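Local coordinates for protein A197 (Sulfolobus turreted icosahedral virus, PDB 2C0N) that probably transfers sugar units to an acceptor as a viral glycosyltransferase with the GT-A fold, at residues Arg125-Lys130 with His158-Tyr163; Leu4-Ser9 with Asp46-Met51. One frame throughout, in Å; residues are numbered along the deposited sequence.

Interaction 1 of 2, residues Arg125-Lys130 with His158-Tyr163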
# COMPACT_ATOMS: atom_id res chain seq x y z
N ARG A 125 -6.87 -13.69 21.53
CA ARG A 125 -8.24 -13.33 21.79
C ARG A 125 -8.66 -13.55 23.24
O ARG A 125 -9.34 -12.72 23.83
CB ARG A 125 -9.14 -14.13 20.89
CG ARG A 125 -10.62 -13.92 21.17
CD ARG A 125 -11.44 -14.58 20.12
NE ARG A 125 -11.40 -13.86 18.83
CZ ARG A 125 -12.08 -12.76 18.54
NH1 ARG A 125 -12.85 -12.18 19.44
NH2 ARG A 125 -11.97 -12.21 17.34
N GLU A 126 -8.32 -14.71 23.78
CA GLU A 126 -8.67 -15.03 25.15
C GLU A 126 -8.31 -13.92 26.11
O GLU A 126 -9.09 -13.61 27.02
CB GLU A 126 -8.00 -16.33 25.61
CG GLU A 126 -8.95 -17.47 25.78
CD GLU A 126 -8.53 -18.43 26.89
OE1 GLU A 126 -7.30 -18.69 27.01
OE2 GLU A 126 -9.42 -18.93 27.64
N PHE A 127 -7.12 -13.36 25.96
CA PHE A 127 -6.68 -12.27 26.82
C PHE A 127 -7.50 -10.99 26.60
O PHE A 127 -7.90 -10.32 27.56
CB PHE A 127 -5.22 -11.93 26.56
CG PHE A 127 -4.70 -10.87 27.46
CD1 PHE A 127 -4.55 -11.12 28.80
CD2 PHE A 127 -4.38 -9.60 26.97
CE1 PHE A 127 -4.05 -10.15 29.65
CE2 PHE A 127 -3.89 -8.62 27.84
CZ PHE A 127 -3.75 -8.90 29.17
N LEU A 128 -7.68 -10.63 25.33
CA LEU A 128 -8.38 -9.41 24.96
C LEU A 128 -9.86 -9.45 25.31
O LEU A 128 -10.47 -8.43 25.61
CB LEU A 128 -8.20 -9.14 23.47
CG LEU A 128 -6.79 -8.70 23.07
CD1 LEU A 128 -6.67 -8.63 21.57
CD2 LEU A 128 -6.43 -7.37 23.69
N GLU A 129 -10.44 -10.64 25.33
CA GLU A 129 -11.86 -10.76 25.70
C GLU A 129 -12.09 -10.59 27.19
O GLU A 129 -13.24 -10.47 27.63
CB GLU A 129 -12.40 -12.10 25.21
CG GLU A 129 -12.58 -12.06 23.72
CD GLU A 129 -13.30 -13.25 23.17
OE1 GLU A 129 -13.28 -14.30 23.83
OE2 GLU A 129 -13.85 -13.10 22.07
N LYS A 130 -11.01 -10.61 27.95
CA LYS A 130 -11.10 -10.52 29.41
C LYS A 130 -10.77 -9.12 29.92
O LYS A 130 -11.16 -8.75 31.02
CB LYS A 130 -10.13 -11.50 30.06
CG LYS A 130 -10.48 -12.96 29.86
CD LYS A 130 -9.38 -13.85 30.44
CE LYS A 130 -9.80 -15.31 30.60
NZ LYS A 130 -9.03 -16.02 31.68
N HIS A 158 -2.61 -3.89 32.26
CA HIS A 158 -3.26 -5.19 32.00
C HIS A 158 -2.39 -6.40 32.26
O HIS A 158 -2.89 -7.51 32.33
CB HIS A 158 -3.81 -5.19 30.58
CG HIS A 158 -4.72 -4.03 30.33
ND1 HIS A 158 -4.44 -3.05 29.39
CD2 HIS A 158 -5.86 -3.66 30.94
CE1 HIS A 158 -5.41 -2.15 29.41
NE2 HIS A 158 -6.27 -2.49 30.35
N LYS A 159 -1.08 -6.18 32.42
CA LYS A 159 -0.13 -7.22 32.88
C LYS A 159 -0.29 -8.58 32.17
O LYS A 159 -0.41 -9.63 32.80
CB LYS A 159 -0.18 -7.38 34.42
CG LYS A 159 0.01 -6.05 35.16
CD LYS A 159 -0.26 -6.12 36.64
CE LYS A 159 0.98 -6.53 37.45
NZ LYS A 159 0.63 -6.63 38.92
N PRO A 160 -0.28 -8.56 30.83
CA PRO A 160 -0.32 -9.81 30.09
C PRO A 160 0.93 -10.64 30.35
O PRO A 160 2.02 -10.10 30.60
CB PRO A 160 -0.37 -9.34 28.62
CG PRO A 160 0.21 -7.97 28.67
CD PRO A 160 -0.23 -7.38 29.93
N ARG A 161 0.78 -11.95 30.32
CA ARG A 161 1.95 -12.81 30.34
C ARG A 161 2.56 -12.72 28.95
O ARG A 161 1.93 -13.05 27.95
CB ARG A 161 1.55 -14.21 30.77
CG ARG A 161 1.09 -14.15 32.25
CD ARG A 161 0.92 -15.40 32.95
NE ARG A 161 0.13 -16.38 32.20
CZ ARG A 161 -0.70 -17.27 32.74
NH1 ARG A 161 -0.92 -17.30 34.06
NH2 ARG A 161 -1.33 -18.11 31.95
N THR A 162 3.78 -12.17 28.90
CA THR A 162 4.41 -11.68 27.69
C THR A 162 5.78 -12.37 27.41
O THR A 162 6.61 -12.48 28.30
CB THR A 162 4.59 -10.15 27.71
OG1 THR A 162 3.33 -9.53 28.02
CG2 THR A 162 5.07 -9.62 26.34
N TYR A 163 5.97 -12.82 26.17
CA TYR A 163 7.20 -13.52 25.74
C TYR A 163 7.74 -12.85 24.49
O TYR A 163 6.96 -12.54 23.58
CB TYR A 163 6.90 -14.97 25.42
CG TYR A 163 8.10 -15.84 25.47
CD1 TYR A 163 8.85 -16.09 24.33
CD2 TYR A 163 8.51 -16.42 26.67
CE1 TYR A 163 9.98 -16.87 24.38
CE2 TYR A 163 9.65 -17.23 26.72
CZ TYR A 163 10.37 -17.44 25.55
OH TYR A 163 11.50 -18.22 25.55
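Phe127 reaches from helix 125-128 to the turn that follows helix 150-158 and lays one face of its ring on Pro160. Pro160 CB sits 3.9 Å from the centre of the Phe127 ring, 30° off its normal, a CH-pi contact. The touch is closest at the far end of the ring, with Phe127 CZ 3.5 Å from Pro160 CB. With CG anti to the backbone N (chi1 -177°), the phenyl group extends away from its own helix, so the outer ring atoms do the touching. At the ring edge, in its plane, lies His158 O, 3.6 Å from Phe127 CZ. The His158 CB adds a lighter contact, while its imidazole turns away to meet the ring of Phe154. Lys159 leaves the helix with positive phi (46°), and the chain then turns into Pro160. Just beyond, Thr162 OG1 donates to Pro160 O at 2.9 Å, coming from above the carbonyl plane. No hydrogen bond joins the two segments. Phe127 and Pro160 also both touch Phe154 of helix 150-158 and Asp83, and Pro160 rests on Val84 of strand 84-88, so the contact joins helix 125-128 to the end of helix 150-158 and the loop leading into strand 162-173.

Interaction 2 of 2, residues Leu4-Ser9 with Asp46-Met51; sequences LFFIPS and DMFLEM
Met47, a selenomethionine, brings its CB to the ring of Phe6, with Phe6 CE2 4.1 Å from Met47 CB. It meets the strand here through the base of its side chain, and the two side chains pass at a slant. The next residue, Phe48, approaches the same ring through its own CB, with Phe48 CB 3.9 Å from Phe6 CE1. Phe6 CZ also comes to 3.9 Å from the backbone N of Phe48, so the end of the phenyl group lies against the helix backbone as well as against two CB atoms. The first torsion of Phe48 (chi1 173°) carries its ring beyond the CB that meets Phe6, to Leu57 of strand 56-60 and into a cation-pi contact with Arg125. The setting is a Rossmann-like part of the GT-A fold: strand 3-8 runs parallel to both strand 28-31 and strand 56-60, and helix 37-50 forms the crossover from strand 28-31 to strand 56-60 and packs on strand 3-8 between them, a beta-alpha-beta unit. Phe6 accordingly also touches Val29 and Leu57 on the two flanking strands. At Met51, the second selenomethionine, the chain has left the helix, and Met51 N is hydrogen-bonded to Phe48 O at 2.9 Å. The side chain bends at its last torsion (chi3 76°) and crosses Leu4 at about a right angle, placing Met51 CE 3.5 Å from Leu4 CD2. The selenium follows, with Met51 SE 3.9 Å from the same Leu4 CD2. Beyond this pair lies the second subunit: Leu4 packs on its Ile196 and Met51 on its His199.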
# COMPACT_ATOMS: atom_id res chain seq x y z
N LEU A 4 -5.20 -11.60 12.38
CA LEU A 4 -5.60 -10.38 11.73
C LEU A 4 -4.63 -9.28 12.14
O LEU A 4 -4.51 -8.92 13.33
CB LEU A 4 -7.02 -10.00 12.11
CG LEU A 4 -7.66 -8.85 11.32
CD1 LEU A 4 -7.55 -9.10 9.83
CD2 LEU A 4 -9.09 -8.73 11.71
N PHE A 5 -3.92 -8.76 11.13
CA PHE A 5 -2.96 -7.68 11.34
C PHE A 5 -3.65 -6.31 11.34
O PHE A 5 -4.38 -5.99 10.44
CB PHE A 5 -1.88 -7.70 10.27
CG PHE A 5 -0.85 -8.76 10.48
CD1 PHE A 5 -1.17 -10.09 10.25
CD2 PHE A 5 0.41 -8.45 10.92
CE1 PHE A 5 -0.23 -11.08 10.46
CE2 PHE A 5 1.36 -9.43 11.14
CZ PHE A 5 1.02 -10.76 10.89
N PHE A 6 -3.35 -5.49 12.33
CA PHE A 6 -3.85 -4.12 12.36
C PHE A 6 -2.64 -3.23 12.27
O PHE A 6 -1.72 -3.33 13.10
CB PHE A 6 -4.65 -3.86 13.62
CG PHE A 6 -6.02 -4.50 13.62
CD1 PHE A 6 -6.17 -5.82 13.96
CD2 PHE A 6 -7.13 -3.79 13.21
CE1 PHE A 6 -7.42 -6.43 13.92
CE2 PHE A 6 -8.37 -4.37 13.17
CZ PHE A 6 -8.52 -5.68 13.52
N ILE A 7 -2.64 -2.37 11.26
CA ILE A 7 -1.51 -1.54 10.93
C ILE A 7 -1.90 -0.07 11.09
O ILE A 7 -2.57 0.47 10.22
CB ILE A 7 -1.03 -1.85 9.49
CG1 ILE A 7 -0.61 -3.33 9.37
CG2 ILE A 7 0.07 -0.80 9.09
CD1 ILE A 7 -0.57 -3.90 7.91
N PRO A 8 -1.49 0.60 12.19
CA PRO A 8 -1.78 2.03 12.38
C PRO A 8 -1.01 2.81 11.34
O PRO A 8 0.20 2.62 11.23
CB PRO A 8 -1.22 2.32 13.79
CG PRO A 8 -1.01 1.05 14.41
CD PRO A 8 -0.83 0.02 13.36
N SER A 9 -1.68 3.59 10.52
CA SER A 9 -0.96 4.41 9.54
C SER A 9 -1.22 5.88 9.69
O SER A 9 -2.12 6.28 10.43
CB SER A 9 -1.31 3.94 8.13
OG SER A 9 -2.45 4.60 7.70
N ASP A 46 -11.75 -3.02 19.06
CA ASP A 46 -13.19 -3.12 18.81
C ASP A 46 -13.56 -3.93 17.58
O ASP A 46 -14.51 -4.72 17.61
CB ASP A 46 -13.77 -1.73 18.66
CG ASP A 46 -13.87 -0.99 19.96
OD1 ASP A 46 -13.72 -1.62 21.02
OD2 ASP A 46 -14.09 0.24 19.90
N MSE A 47 -12.89 -3.67 16.47
CA MSE A 47 -13.13 -4.42 15.25
C MSE A 47 -12.74 -5.90 15.44
O MSE A 47 -13.51 -6.80 15.13
CB MSE A 47 -12.34 -3.82 14.10
CG MSE A 47 -12.85 -2.43 13.62
SE MSE A 47 -11.67 -1.76 12.23
CE MSE A 47 -12.07 -3.15 10.88
N PHE A 48 -11.55 -6.13 15.99
CA PHE A 48 -11.06 -7.50 16.20
C PHE A 48 -12.02 -8.35 16.99
O PHE A 48 -12.31 -9.49 16.61
CB PHE A 48 -9.71 -7.49 16.89
CG PHE A 48 -9.24 -8.84 17.28
CD1 PHE A 48 -8.69 -9.70 16.33
CD2 PHE A 48 -9.38 -9.29 18.58
CE1 PHE A 48 -8.29 -11.00 16.70
CE2 PHE A 48 -8.95 -10.58 18.94
CZ PHE A 48 -8.43 -11.42 18.01
N LEU A 49 -12.51 -7.81 18.11
CA LEU A 49 -13.36 -8.59 19.01
C LEU A 49 -14.64 -9.06 18.31
O LEU A 49 -15.16 -10.12 18.62
CB LEU A 49 -13.69 -7.82 20.29
CG LEU A 49 -12.48 -7.64 21.23
CD1 LEU A 49 -12.76 -6.62 22.30
CD2 LEU A 49 -12.06 -8.96 21.85
N GLU A 50 -15.15 -8.26 17.38
CA GLU A 50 -16.34 -8.68 16.62
C GLU A 50 -16.04 -9.71 15.54
O GLU A 50 -16.94 -10.47 15.14
CB GLU A 50 -17.06 -7.46 16.02
CG GLU A 50 -17.56 -6.46 17.07
CD GLU A 50 -18.60 -7.05 18.01
OE1 GLU A 50 -19.81 -6.78 17.83
OE2 GLU A 50 -18.22 -7.79 18.94
N MSE A 51 -14.79 -9.77 15.08
CA MSE A 51 -14.42 -10.66 13.98
C MSE A 51 -13.93 -12.04 14.48
O MSE A 51 -12.74 -12.35 14.47
CB MSE A 51 -13.43 -9.93 13.07
CG MSE A 51 -14.07 -8.69 12.38
SE MSE A 51 -12.77 -7.39 11.73
CE MSE A 51 -12.24 -8.37 10.21

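In the fold
Interaction 2 is a buried, wholly apolar contact between a central strand and a covering helix, whereas interaction 1 lies farther out and is only partly buried. Neither has a hydrogen bond between its segments, but interaction 1 rests on a single ring that meets a proline and a backbone carbonyl, and interaction 2 on aliphatic, selenomethionine and aromatic groups in several pairs. Both reach the same mixed sheet, and their centres lie about 16 Å apart. Arg125 joins them: probable hydrogen bonds run from Arg125 NH2 to Phe48 O (2.8 Å) and from NH1 to Leu49 O, tying helix 125-128 to the end of helix 37-50, while Glu129 packs on Leu49 alongside.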